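Local coordinates for computational designed protein based on evolution (Synthetic construct, PDB 6JCC) that is a computationally designed helical bundle without a known activity of its own, probably resembling natural caspase recruitment domains, which mediate protein-protein contacts, at residues E14-I19 against K57-F62; D24-L29 against E45-K50; E30-R35 against L64-A69. One frame throughout, in Å; residues are numbered along the deposited sequence.

Contact 1 of 3, residues E14-I19 against K57-F62; sequences EILAEI and KKLIDF
Leu59, one of the two residues that Leu16 meets across this contact, has its carbonyl oxygen taken up within its own helix, where Phe62 N donates to Leu59 O at 2.9 Å. No hydrogen bond passes between 14-19 and 57-62, and the meeting is made by three branched aliphatic side chains. Leu16 reaches out from helix 6-22 toward the other helix, CG lying beside its own backbone N (chi1 -69°), and its two methyls part to different targets. CD2 meets a methyl of Leu59, CD2 to CD2 at 4.3 Å. CD1 instead lies over the root of Ile60, 4.1 Å from Ile60 CA and equally 4.1 Å from Ile60 CB, so that the leucine rests partly on the backbone of helix 52-63. The sequence matches the caspase recruitment family of the death clan, and here helix 6-22 packs against helix 52-63 near the middle of the bundle. Ile60 meets Leu16 by its CA and CB alone, the two side chains crossing at about a right angle; beyond Leu16 it also rests on Leu12 and Leu13. Ala56 and Ile63, to either side of the Leu59-Ile60 pair along the helix, touch Leu16 as well. Ile15 and Ile19, on another face of helix 6-22, turn to helix 84-93, where Ile19 packs on Leu86.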
ATOM      1  N   GLU A  14      -5.932   6.703   4.497  1.00 11.90           N
ATOM      2  CA  GLU A  14      -5.110   7.815   4.979  1.00 13.54           C
ATOM      3  C   GLU A  14      -3.625   7.454   5.026  1.00 13.03           C
ATOM      4  O   GLU A  14      -2.781   8.261   4.653  1.00 12.89           O
ATOM      5  CB  GLU A  14      -5.577   8.260   6.369  1.00 15.14           C
ATOM      6  N   ILE A  15      -3.321   6.242   5.481  1.00 12.16           N
ATOM      7  CA  ILE A  15      -1.937   5.767   5.569  1.00 12.20           C
ATOM      8  C   ILE A  15      -1.329   5.584   4.185  1.00 10.97           C
ATOM      9  O   ILE A  15      -0.190   5.973   3.963  1.00 11.23           O
ATOM     10  CB  ILE A  15      -1.834   4.466   6.388  1.00 13.91           C
ATOM     11  CG1 ILE A  15      -2.207   4.760   7.838  1.00 15.76           C
ATOM     12  CG2 ILE A  15      -0.422   3.892   6.354  1.00 14.00           C
ATOM     13  CD1 ILE A  15      -2.819   3.589   8.548  1.00 17.73           C
ATOM     14  N   LEU A  16      -2.087   4.998   3.264  1.00 10.11           N
ATOM     15  CA  LEU A  16      -1.626   4.851   1.881  1.00  9.70           C
ATOM     16  C   LEU A  16      -1.352   6.212   1.239  1.00  9.73           C
ATOM     17  O   LEU A  16      -0.330   6.388   0.586  1.00 10.19           O
ATOM     18  CB  LEU A  16      -2.631   4.056   1.043  1.00  9.91           C
ATOM     19  CG  LEU A  16      -2.779   2.569   1.386  1.00 10.06           C
ATOM     20  CD1 LEU A  16      -3.980   1.975   0.669  1.00 10.65           C
ATOM     21  CD2 LEU A  16      -1.521   1.776   1.059  1.00  9.95           C
ATOM     22  N   ALA A  17      -2.248   7.174   1.455  1.00  9.81           N
ATOM     23  CA  ALA A  17      -2.045   8.545   0.965  1.00 10.01           C
ATOM     24  C   ALA A  17      -0.802   9.207   1.571  1.00 10.85           C
ATOM     25  O   ALA A  17      -0.057   9.887   0.869  1.00 11.25           O
ATOM     26  CB  ALA A  17      -3.279   9.397   1.231  1.00  9.88           C
ATOM     27  N   GLU A  18      -0.585   8.997   2.865  1.00 11.77           N
ATOM     28  CA  GLU A  18       0.586   9.539   3.555  1.00 13.48           C
ATOM     29  C   GLU A  18       1.889   8.925   3.042  1.00 12.73           C
ATOM     30  O   GLU A  18       2.876   9.635   2.859  1.00 12.55           O
ATOM     31  CB  GLU A  18       0.452   9.357   5.070  1.00 16.17           C
ATOM     32  CG  GLU A  18       1.578   9.982   5.880  1.00 19.80           C
ATOM     33  CD  GLU A  18       1.317   9.977   7.378  1.00 22.36           C
ATOM     34  OE1 GLU A  18       0.305   9.395   7.823  1.00 22.88           O
ATOM     35  OE2 GLU A  18       2.145  10.546   8.116  1.00 24.89           O
ATOM     36  N   ILE A  19       1.889   7.612   2.818  1.00 11.87           N
ATOM     37  CA  ILE A  19       3.040   6.931   2.205  1.00 11.48           C
ATOM     38  C   ILE A  19       3.340   7.557   0.844  1.00 11.83           C
ATOM     39  O   ILE A  19       4.476   7.946   0.575  1.00 12.08           O
ATOM     40  CB  ILE A  19       2.801   5.405   2.056  1.00 11.28           C
ATOM     41  CG1 ILE A  19       2.814   4.727   3.430  1.00 11.42           C
ATOM     42  CG2 ILE A  19       3.869   4.755   1.175  1.00 11.41           C
ATOM     43  CD1 ILE A  19       2.122   3.381   3.455  1.00 11.48           C
ATOM     44  N   LYS A  57      -7.166   5.442  -3.220  1.00 12.01           N
ATOM     45  CA  LYS A  57      -8.436   4.794  -3.544  1.00 13.74           C
ATOM     46  C   LYS A  57      -8.298   3.747  -4.657  1.00 13.12           C
ATOM     47  O   LYS A  57      -9.007   2.750  -4.653  1.00 13.91           O
ATOM     48  CB  LYS A  57      -9.497   5.837  -3.916  1.00 15.73           C
ATOM     49  CG  LYS A  57     -10.859   5.270  -4.309  1.00 18.48           C
ATOM     50  CD  LYS A  57     -11.497   4.378  -3.245  1.00 21.27           C
ATOM     51  CE  LYS A  57     -11.903   5.128  -1.983  1.00 24.20           C
ATOM     52  NZ  LYS A  57     -13.059   6.035  -2.208  1.00 25.76           N
ATOM     53  N   LYS A  58      -7.402   3.985  -5.606  1.00 12.97           N
ATOM     54  CA  LYS A  58      -7.118   3.010  -6.659  1.00 13.57           C
ATOM     55  C   LYS A  58      -6.162   1.938  -6.126  1.00 11.36           C
ATOM     56  O   LYS A  58      -6.346   0.753  -6.387  1.00 11.06           O
ATOM     57  CB  LYS A  58      -6.511   3.693  -7.889  1.00 17.04           C
ATOM     58  CG  LYS A  58      -7.337   4.832  -8.479  1.00 21.75           C
ATOM     59  CD  LYS A  58      -8.561   4.341  -9.233  1.00 28.04           C
ATOM     60  CE  LYS A  58      -9.373   5.509  -9.780  1.00 34.01           C
ATOM     61  NZ  LYS A  58     -10.142   5.152 -11.003  1.00 38.21           N
ATOM     62  N   LEU A  59      -5.155   2.358  -5.365  1.00 10.08           N
ATOM     63  CA  LEU A  59      -4.125   1.442  -4.862  1.00  9.91           C
ATOM     64  C   LEU A  59      -4.665   0.401  -3.881  1.00  9.07           C
ATOM     65  O   LEU A  59      -4.194  -0.734  -3.869  1.00  8.62           O
ATOM     66  CB  LEU A  59      -2.979   2.226  -4.210  1.00 11.39           C
ATOM     67  CG  LEU A  59      -1.734   1.443  -3.771  1.00 12.94           C
ATOM     68  CD1 LEU A  59      -1.104   0.684  -4.930  1.00 13.97           C
ATOM     69  CD2 LEU A  59      -0.720   2.386  -3.145  1.00 14.01           C
ATOM     70  N   ILE A  60      -5.655   0.779  -3.073  1.00  8.76           N
ATOM     71  CA  ILE A  60      -6.214  -0.126  -2.055  1.00  8.78           C
ATOM     72  C   ILE A  60      -6.668  -1.477  -2.633  1.00  8.18           C
ATOM     73  O   ILE A  60      -6.535  -2.504  -1.972  1.00  8.51           O
ATOM     74  CB  ILE A  60      -7.355   0.547  -1.237  1.00  9.20           C
ATOM     75  CG1 ILE A  60      -7.673  -0.269   0.023  1.00  9.93           C
ATOM     76  CG2 ILE A  60      -8.603   0.763  -2.087  1.00  9.27           C
ATOM     77  CD1 ILE A  60      -8.602   0.429   0.993  1.00 10.65           C
ATOM     78  N   ASP A  61      -7.191  -1.474  -3.860  1.00  7.98           N
ATOM     79  CA  ASP A  61      -7.623  -2.714  -4.527  1.00  7.70           C
ATOM     80  C   ASP A  61      -6.493  -3.727  -4.640  1.00  7.52           C
ATOM     81  O   ASP A  61      -6.701  -4.921  -4.449  1.00  8.34           O
ATOM     82  CB  ASP A  61      -8.168  -2.426  -5.931  1.00  8.15           C
ATOM     83  CG  ASP A  61      -9.511  -1.732  -5.909  1.00  8.78           C
ATOM     84  OD1 ASP A  61     -10.204  -1.773  -4.874  1.00  8.71           O
ATOM     85  OD2 ASP A  61      -9.888  -1.160  -6.949  1.00  8.95           O
ATOM     86  N   PHE A  62      -5.299  -3.238  -4.946  1.00  7.17           N
ATOM     87  CA  PHE A  62      -4.129  -4.100  -5.088  1.00  7.22           C
ATOM     88  C   PHE A  62      -3.548  -4.488  -3.734  1.00  7.44           C
ATOM     89  O   PHE A  62      -3.122  -5.631  -3.547  1.00  7.83           O
ATOM     90  CB  PHE A  62      -3.099  -3.423  -5.987  1.00  7.79           C
ATOM     91  CG  PHE A  62      -3.632  -3.130  -7.357  1.00  8.94           C
ATOM     92  CD1 PHE A  62      -3.738  -4.148  -8.296  1.00  9.94           C
ATOM     93  CD2 PHE A  62      -4.077  -1.856  -7.694  1.00  9.86           C
ATOM     94  CE1 PHE A  62      -4.250  -3.898  -9.560  1.00 10.97           C
ATOM     95  CE2 PHE A  62      -4.590  -1.599  -8.958  1.00 11.12           C
ATOM     96  CZ  PHE A  62      -4.678  -2.622  -9.891  1.00 11.54           C
TER

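Contact 2 of 3, residues D24-L29 against E45-K50; sequences DPTKIL and EVLDLK
Leu47, at the last turn of helix 40-47, points its CB toward Pro25 and carries the far side of this contact alone. CB itself stays back from the loop; CG, placed beside the backbone N (chi1 -55°), comes to 4.2 Å from Pro25 CG, and the two methyls meet the CG-CD end of the proline ring. CD2 presses on Pro25 CG at 3.4 Å, tighter than carbon atoms usually pack. CD1 lies 3.7 Å from the same Pro25 CG and extends past the ring to a small polar cluster, with Asp24 OD1 at 3.6 Å and Thr26 OG1 at 3.8 Å. The loop joining helix 6-22 to helix 30-34 in this caspase recruitment fold is thereby packed against the end of helix 40-47. The bond from Thr26 N to Asp24 OD1 closes an Asx turn, the donor standing above the carboxylate plane; Thr26 OG1 donates to the same oxygen at 2.7 Å, on the syn side and 30° out of that plane. Both donors come from the same face, and together they fix the carboxylate across the start of the turn. Gripped twice, OD1 meets the methyl of Leu47 by van der Waals contact, the two side chains crossing at about a right angle. Leu47 also touches Gln55 of helix 52-63, while Thr26 leans on Leu43, one turn earlier in the helix that carries Leu47.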
ATOM      1  N   ASP A  24       7.562   7.200  -3.439  1.00 10.42           N
ATOM      2  CA  ASP A  24       6.973   6.523  -4.596  1.00  9.51           C
ATOM      3  C   ASP A  24       6.630   5.094  -4.165  1.00  9.88           C
ATOM      4  O   ASP A  24       7.532   4.329  -3.844  1.00  9.78           O
ATOM      5  CB  ASP A  24       7.987   6.503  -5.747  1.00  8.93           C
ATOM      6  CG  ASP A  24       7.501   5.744  -6.986  1.00  7.36           C
ATOM      7  OD1 ASP A  24       6.374   5.214  -7.019  1.00  8.39           O
ATOM      8  OD2 ASP A  24       8.288   5.680  -7.944  1.00  8.15           O
ATOM      9  N   PRO A  25       5.334   4.729  -4.157  1.00 10.43           N
ATOM     10  CA  PRO A  25       4.987   3.382  -3.673  1.00 10.38           C
ATOM     11  C   PRO A  25       5.567   2.229  -4.506  1.00  9.66           C
ATOM     12  O   PRO A  25       5.655   1.111  -4.005  1.00  9.51           O
ATOM     13  CB  PRO A  25       3.456   3.370  -3.709  1.00 11.69           C
ATOM     14  CG  PRO A  25       3.093   4.398  -4.712  1.00 12.81           C
ATOM     15  CD  PRO A  25       4.138   5.466  -4.609  1.00 11.76           C
ATOM     16  N   THR A  26       5.966   2.502  -5.750  1.00  9.32           N
ATOM     17  CA  THR A  26       6.753   1.559  -6.552  1.00  9.25           C
ATOM     18  C   THR A  26       7.893   0.942  -5.737  1.00  8.82           C
ATOM     19  O   THR A  26       8.152  -0.254  -5.838  1.00  8.50           O
ATOM     20  CB  THR A  26       7.343   2.246  -7.802  1.00  9.90           C
ATOM     21  OG1 THR A  26       6.302   2.940  -8.500  1.00 10.11           O
ATOM     22  CG2 THR A  26       7.988   1.229  -8.746  1.00 10.64           C
ATOM     23  N   LYS A  27       8.539   1.758  -4.910  1.00  9.12           N
ATOM     24  CA  LYS A  27       9.671   1.314  -4.095  1.00  9.57           C
ATOM     25  C   LYS A  27       9.326   0.298  -3.019  1.00  9.15           C
ATOM     26  O   LYS A  27      10.138  -0.565  -2.714  1.00  9.78           O
ATOM     27  CB  LYS A  27      10.364   2.517  -3.461  1.00 10.92           C
ATOM     28  CG  LYS A  27      11.073   3.366  -4.491  1.00 12.73           C
ATOM     29  CD  LYS A  27      11.798   4.526  -3.856  1.00 15.38           C
ATOM     30  CE  LYS A  27      12.565   5.317  -4.898  1.00 18.54           C
ATOM     31  NZ  LYS A  27      13.828   4.640  -5.291  1.00 20.95           N
ATOM     32  N   ILE A  28       8.134   0.410  -2.446  1.00  8.45           N
ATOM     33  CA  ILE A  28       7.684  -0.550  -1.424  1.00  8.78           C
ATOM     34  C   ILE A  28       6.894  -1.723  -2.010  1.00  8.43           C
ATOM     35  O   ILE A  28       6.655  -2.704  -1.317  1.00  8.63           O
ATOM     36  CB  ILE A  28       6.905   0.128  -0.270  1.00  9.99           C
ATOM     37  CG1 ILE A  28       5.561   0.709  -0.734  1.00 10.73           C
ATOM     38  CG2 ILE A  28       7.771   1.205   0.376  1.00 10.13           C
ATOM     39  CD1 ILE A  28       4.643   1.096   0.405  1.00 11.58           C
ATOM     40  N   LEU A  29       6.496  -1.615  -3.277  1.00  8.14           N
ATOM     41  CA  LEU A  29       5.774  -2.686  -3.977  1.00  8.20           C
ATOM     42  C   LEU A  29       6.678  -3.621  -4.796  1.00  8.43           C
ATOM     43  O   LEU A  29       6.176  -4.395  -5.609  1.00  8.34           O
ATOM     44  CB  LEU A  29       4.700  -2.075  -4.887  1.00  8.39           C
ATOM     45  CG  LEU A  29       3.543  -1.374  -4.175  1.00  9.18           C
ATOM     46  CD1 LEU A  29       2.782  -0.484  -5.146  1.00  9.75           C
ATOM     47  CD2 LEU A  29       2.606  -2.381  -3.526  1.00  9.77           C
ATOM     48  N   GLU A  45      -0.671   4.080 -14.113  1.00 19.61           N
ATOM     49  CA  GLU A  45      -2.008   4.673 -14.183  1.00 22.36           C
ATOM     50  C   GLU A  45      -2.566   5.018 -12.812  1.00 22.39           C
ATOM     51  O   GLU A  45      -3.229   6.035 -12.655  1.00 23.13           O
ATOM     52  CB  GLU A  45      -2.979   3.742 -14.902  1.00 25.61           C
ATOM     53  CG  GLU A  45      -2.683   3.589 -16.380  1.00 28.27           C
ATOM     54  CD  GLU A  45      -3.679   2.713 -17.110  1.00 30.82           C
ATOM     55  OE1 GLU A  45      -4.428   1.960 -16.459  1.00 30.53           O
ATOM     56  OE2 GLU A  45      -3.702   2.772 -18.354  1.00 31.36           O
ATOM     57  N   VAL A  46      -2.304   4.158 -11.830  1.00 21.72           N
ATOM     58  CA  VAL A  46      -2.702   4.406 -10.441  1.00 22.28           C
ATOM     59  C   VAL A  46      -2.033   5.662  -9.873  1.00 22.14           C
ATOM     60  O   VAL A  46      -2.674   6.425  -9.157  1.00 23.64           O
ATOM     61  CB  VAL A  46      -2.412   3.177  -9.535  1.00 22.71           C
ATOM     62  CG1 VAL A  46      -2.538   3.512  -8.051  1.00 23.68           C
ATOM     63  CG2 VAL A  46      -3.357   2.037  -9.881  1.00 22.67           C
ATOM     64  N   LEU A  47      -0.759   5.866 -10.192  1.00 22.16           N
ATOM     65  CA  LEU A  47       0.024   6.950  -9.604  1.00 23.57           C
ATOM     66  C   LEU A  47       0.024   8.283 -10.370  1.00 24.83           C
ATOM     67  O   LEU A  47       0.249   9.325  -9.755  1.00 26.40           O
ATOM     68  CB  LEU A  47       1.457   6.476  -9.364  1.00 23.51           C
ATOM     69  CG  LEU A  47       1.614   5.199  -8.521  1.00 23.27           C
ATOM     70  CD1 LEU A  47       3.091   4.887  -8.371  1.00 23.59           C
ATOM     71  CD2 LEU A  47       0.942   5.274  -7.156  1.00 22.69           C
ATOM     72  N   ASP A  48      -0.224   8.259 -11.678  1.00 24.67           N
ATOM     73  CA  ASP A  48      -0.263   9.493 -12.482  1.00 25.73           C
ATOM     74  C   ASP A  48      -1.526  10.306 -12.259  1.00 25.29           C
ATOM     75  O   ASP A  48      -2.555   9.749 -11.991  1.00 24.77           O
ATOM     76  CB  ASP A  48      -0.270   9.172 -13.977  1.00 27.73           C
ATOM     77  CG  ASP A  48       1.071   8.705 -14.512  1.00 29.49           C
ATOM     78  OD1 ASP A  48       2.107   8.821 -13.826  1.00 30.57           O
ATOM     79  OD2 ASP A  48       1.079   8.213 -15.661  1.00 30.49           O
ATOM     80  N   LEU A  49      -1.438  11.617 -12.455  1.00 25.97           N
ATOM     81  CA  LEU A  49      -2.605  12.523 -12.546  1.00 27.73           C
ATOM     82  C   LEU A  49      -3.570  12.573 -11.374  1.00 28.69           C
ATOM     83  O   LEU A  49      -4.788  12.698 -11.563  1.00 29.42           O
ATOM     84  CB  LEU A  49      -3.415  12.228 -13.813  1.00 28.77           C
ATOM     85  CG  LEU A  49      -2.637  12.027 -15.101  1.00 29.20           C
ATOM     86  CD1 LEU A  49      -3.631  11.825 -16.231  1.00 28.85           C
ATOM     87  CD2 LEU A  49      -1.706  13.204 -15.357  1.00 30.12           C
ATOM     88  N   LYS A  50      -3.044  12.514 -10.162  1.00 27.50           N
ATOM     89  CA  LYS A  50      -3.904  12.620  -9.004  1.00 30.53           C
ATOM     90  C   LYS A  50      -3.184  12.995  -7.726  1.00 24.78           C
ATOM     91  O   LYS A  50      -1.960  12.960  -7.633  1.00 20.27           O
ATOM     92  CB  LYS A  50      -4.696  11.320  -8.798  1.00 32.78           C
ATOM     93  CG  LYS A  50      -3.977  10.036  -9.174  1.00 34.71           C
ATOM     94  CD  LYS A  50      -4.590   9.363 -10.384  1.00 36.43           C
ATOM     95  CE  LYS A  50      -5.307   8.087 -10.026  1.00 38.57           C
ATOM     96  NZ  LYS A  50      -6.094   7.654 -11.199  1.00 40.51           N
TER

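Contact 3 of 3, residues E30-R35 against L64-A69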
ATOM      1  N   GLU A  30       7.991  -3.571  -4.565  1.00  8.99           N
ATOM      2  CA  GLU A  30       8.962  -4.406  -5.288  1.00 10.29           C
ATOM      3  C   GLU A  30       8.545  -5.859  -5.415  1.00  9.96           C
ATOM      4  O   GLU A  30       8.421  -6.377  -6.518  1.00  9.32           O
ATOM      5  CB  GLU A  30      10.326  -4.384  -4.595  1.00 12.39           C
ATOM      6  CG  GLU A  30      11.313  -3.401  -5.166  1.00 13.73           C
ATOM      7  CD  GLU A  30      12.716  -3.737  -4.732  1.00 13.73           C
ATOM      8  OE1 GLU A  30      12.998  -3.654  -3.522  1.00 12.94           O
ATOM      9  OE2 GLU A  30      13.526  -4.103  -5.601  1.00 12.48           O
ATOM     10  N   GLU A  31       8.340  -6.510  -4.274  1.00 10.40           N
ATOM     11  CA  GLU A  31       8.057  -7.937  -4.273  1.00 11.68           C
ATOM     12  C   GLU A  31       6.724  -8.277  -4.938  1.00 10.15           C
ATOM     13  O   GLU A  31       6.685  -9.165  -5.780  1.00  9.48           O
ATOM     14  CB  GLU A  31       8.156  -8.536  -2.864  1.00 14.07           C
ATOM     15  CG  GLU A  31       8.053 -10.051  -2.837  1.00 17.05           C
ATOM     16  CD  GLU A  31       9.185 -10.729  -3.595  1.00 19.42           C
ATOM     17  OE1 GLU A  31      10.325 -10.231  -3.540  1.00 20.62           O
ATOM     18  OE2 GLU A  31       8.943 -11.757  -4.251  1.00 20.93           O
ATOM     19  N   PRO A  32       5.636  -7.571  -4.583  1.00  9.53           N
ATOM     20  CA  PRO A  32       4.387  -7.837  -5.300  1.00  9.44           C
ATOM     21  C   PRO A  32       4.467  -7.580  -6.811  1.00  8.30           C
ATOM     22  O   PRO A  32       3.844  -8.298  -7.575  1.00  7.77           O
ATOM     23  CB  PRO A  32       3.372  -6.898  -4.641  1.00 10.21           C
ATOM     24  CG  PRO A  32       3.993  -6.398  -3.398  1.00 10.76           C
ATOM     25  CD  PRO A  32       5.434  -6.753  -3.374  1.00 10.19           C
ATOM     26  N   LEU A  33       5.244  -6.582  -7.227  1.00  7.83           N
ATOM     27  CA  LEU A  33       5.460  -6.323  -8.657  1.00  7.81           C
ATOM     28  C   LEU A  33       6.182  -7.484  -9.351  1.00  8.32           C
ATOM     29  O   LEU A  33       5.810  -7.870 -10.453  1.00  7.92           O
ATOM     30  CB  LEU A  33       6.219  -5.009  -8.889  1.00  7.80           C
ATOM     31  CG  LEU A  33       5.402  -3.727  -8.689  1.00  8.07           C
ATOM     32  CD1 LEU A  33       6.309  -2.520  -8.493  1.00  7.82           C
ATOM     33  CD2 LEU A  33       4.441  -3.486  -9.845  1.00  8.55           C
ATOM     34  N   ARG A  34       7.193  -8.049  -8.698  1.00  9.11           N
ATOM     35  CA  ARG A  34       7.882  -9.238  -9.222  1.00 10.21           C
ATOM     36  C   ARG A  34       6.990 -10.455  -9.314  1.00 10.14           C
ATOM     37  O   ARG A  34       7.253 -11.349 -10.103  1.00 10.84           O
ATOM     38  CB  ARG A  34       9.047  -9.635  -8.337  1.00 11.87           C
ATOM     39  CG  ARG A  34      10.180  -8.663  -8.347  1.00 13.66           C
ATOM     40  CD  ARG A  34      11.338  -9.200  -7.533  1.00 15.39           C
ATOM     41  NE  ARG A  34      12.159  -8.092  -7.087  1.00 17.73           N
ATOM     42  CZ  ARG A  34      13.207  -8.189  -6.286  1.00 20.92           C
ATOM     43  NH1 ARG A  34      13.596  -9.366  -5.817  1.00 23.10           N
ATOM     44  NH2 ARG A  34      13.869  -7.089  -5.959  1.00 22.07           N
ATOM     45  N   ARG A  35       5.969 -10.495  -8.462  1.00 10.13           N
ATOM     46  CA  ARG A  35       5.012 -11.595  -8.410  1.00 10.60           C
ATOM     47  C   ARG A  35       3.702 -11.301  -9.161  1.00 10.41           C
ATOM     48  O   ARG A  35       2.701 -11.992  -8.968  1.00 10.99           O
ATOM     49  CB  ARG A  35       4.774 -11.966  -6.940  1.00 11.45           C
ATOM     50  CG  ARG A  35       6.033 -12.543  -6.307  1.00 13.00           C
ATOM     51  CD  ARG A  35       6.084 -12.427  -4.801  1.00 14.71           C
ATOM     52  NE  ARG A  35       5.026 -13.178  -4.146  1.00 15.31           N
ATOM     53  CZ  ARG A  35       5.147 -13.886  -3.019  1.00 15.41           C
ATOM     54  NH1 ARG A  35       4.080 -14.513  -2.552  1.00 15.67           N
ATOM     55  NH2 ARG A  35       6.306 -13.999  -2.359  1.00 15.25           N
ATOM     56  N   LEU A  64      -5.247  -4.999  -1.032  1.00  8.39           N
ATOM     57  CA  LEU A  64      -6.096  -6.053  -0.468  1.00  8.94           C
ATOM     58  C   LEU A  64      -5.942  -7.425  -1.141  1.00  9.39           C
ATOM     59  O   LEU A  64      -6.424  -8.420  -0.601  1.00 10.19           O
ATOM     60  CB  LEU A  64      -7.565  -5.610  -0.441  1.00 10.09           C
ATOM     61  CG  LEU A  64      -7.853  -4.416   0.478  1.00 11.82           C
ATOM     62  CD1 LEU A  64      -9.303  -3.987   0.322  1.00 13.16           C
ATOM     63  CD2 LEU A  64      -7.543  -4.707   1.941  1.00 12.70           C
ATOM     64  N   LYS A  65      -5.263  -7.481  -2.291  1.00  9.04           N
ATOM     65  CA  LYS A  65      -4.925  -8.747  -2.950  1.00  9.86           C
ATOM     66  C   LYS A  65      -3.549  -9.304  -2.562  1.00  8.95           C
ATOM     67  O   LYS A  65      -3.164 -10.370  -3.048  1.00  9.30           O
ATOM     68  CB  LYS A  65      -5.014  -8.589  -4.475  1.00 12.20           C
ATOM     69  CG  LYS A  65      -6.420  -8.272  -4.958  1.00 15.52           C
ATOM     70  CD  LYS A  65      -6.605  -8.527  -6.445  1.00 20.45           C
ATOM     71  CE  LYS A  65      -5.807  -7.560  -7.300  1.00 25.77           C
ATOM     72  NZ  LYS A  65      -6.227  -7.637  -8.728  1.00 30.94           N
ATOM     73  N   LEU A  66      -2.813  -8.613  -1.688  1.00  8.17           N
ATOM     74  CA  LEU A  66      -1.489  -9.083  -1.272  1.00  7.95           C
ATOM     75  C   LEU A  66      -1.578 -10.402  -0.507  1.00  8.28           C
ATOM     76  O   LEU A  66      -2.464 -10.584   0.325  1.00  9.30           O
ATOM     77  CB  LEU A  66      -0.792  -8.051  -0.381  1.00  7.87           C
ATOM     78  CG  LEU A  66      -0.417  -6.698  -0.987  1.00  8.15           C
ATOM     79  CD1 LEU A  66      -0.087  -5.702   0.115  1.00  8.31           C
ATOM     80  CD2 LEU A  66       0.747  -6.812  -1.956  1.00  8.65           C
ATOM     81  N   SER A  67      -0.647 -11.309  -0.790  1.00  8.05           N
ATOM     82  CA  SER A  67      -0.466 -12.506   0.025  1.00  8.20           C
ATOM     83  C   SER A  67       0.199 -12.098   1.344  1.00  8.37           C
ATOM     84  O   SER A  67       0.722 -10.986   1.450  1.00  8.58           O
ATOM     85  CB  SER A  67       0.413 -13.517  -0.702  1.00  8.15           C
ATOM     86  OG  SER A  67       1.763 -13.095  -0.719  1.00  7.80           O
ATOM     87  N   PRO A  68       0.193 -12.988   2.354  1.00  8.79           N
ATOM     88  CA  PRO A  68       0.856 -12.656   3.620  1.00  9.02           C
ATOM     89  C   PRO A  68       2.323 -12.228   3.485  1.00  8.94           C
ATOM     90  O   PRO A  68       2.723 -11.228   4.083  1.00  9.34           O
ATOM     91  CB  PRO A  68       0.738 -13.955   4.413  1.00  9.19           C
ATOM     92  CG  PRO A  68      -0.550 -14.529   3.943  1.00  9.26           C
ATOM     93  CD  PRO A  68      -0.596 -14.230   2.471  1.00  8.97           C
ATOM     94  N   ALA A  69       3.103 -12.967   2.698  1.00  8.84           N
ATOM     95  CA  ALA A  69       4.517 -12.636   2.472  1.00  8.95           C
ATOM     96  C   ALA A  69       4.689 -11.321   1.715  1.00  8.52           C
ATOM     97  O   ALA A  69       5.624 -10.568   1.978  1.00  9.26           O
ATOM     98  CB  ALA A  69       5.221 -13.760   1.732  1.00  9.24           C
TER
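The short helix 30-34 faces the extended link that precedes helix 68-80, the backbones coming nearest at Pro32 and Leu66, whose CA atoms are 7.2 Å apart. Leu66 brings its CD2 methyl against one side of the proline ring, 3.6 Å from Pro32 CG and 3.8 Å from Pro32 CB. Leu37 touches both residues, and Leu74 packs on Leu66 from within helix 68-80. Outside this apolar spot Arg35, its chain folded about the CG-CD bond (chi3 63°), brings its guanidinium to the start of helix 68-80, Ser67 and Ala69 lying oblique to its plane. NH1 comes 3.3 Å from Ser67 OG, but at an angle too poor for a hydrogen bond; NH2 lies 4.2 Å from Ala69 CB. The arginine's main polar partner is Glu70, whose OE2 forms a salt bridge with NE. A long one, 3.9 Å, runs from Arg35 NH2 to Glu31 OE2, at the guanidinium edge. Ser67 is the N-cap, its OG capping a backbone N in the first helical turn, while Ser67 N donates to Glu70 OE1, as in a capping box. Glu70 thus serves both cap and arginine, and the Arg35-Glu70 bridge probably links the end of helix 30-34 to the start of helix 68-80, with Glu31 a weaker second carboxylate.

In the fold
Along the chain the segments run 14-19, 24-29, 30-35, 45-50, 57-62 and 64-69: contact 2 is nested inside the loop closed by contact 1, and contact 3 crosses both. The centres of contacts 1 and 2 are about 10 Å apart, and each lies about 15 Å from that of contact 3. Contact 1 is buried near the middle of the chain, between helices 6-22 and 52-63. Contacts 1 and 2 touch through Ile19 on Ile28 and through Val46 on Lys58, Leu59 and Phe62; contact 2 meets contact 3 where Thr26 adjoins Leu33. Such interlocking brings five of the six helices, and the loops between them, into one compact caspase-recruitment-type bundle.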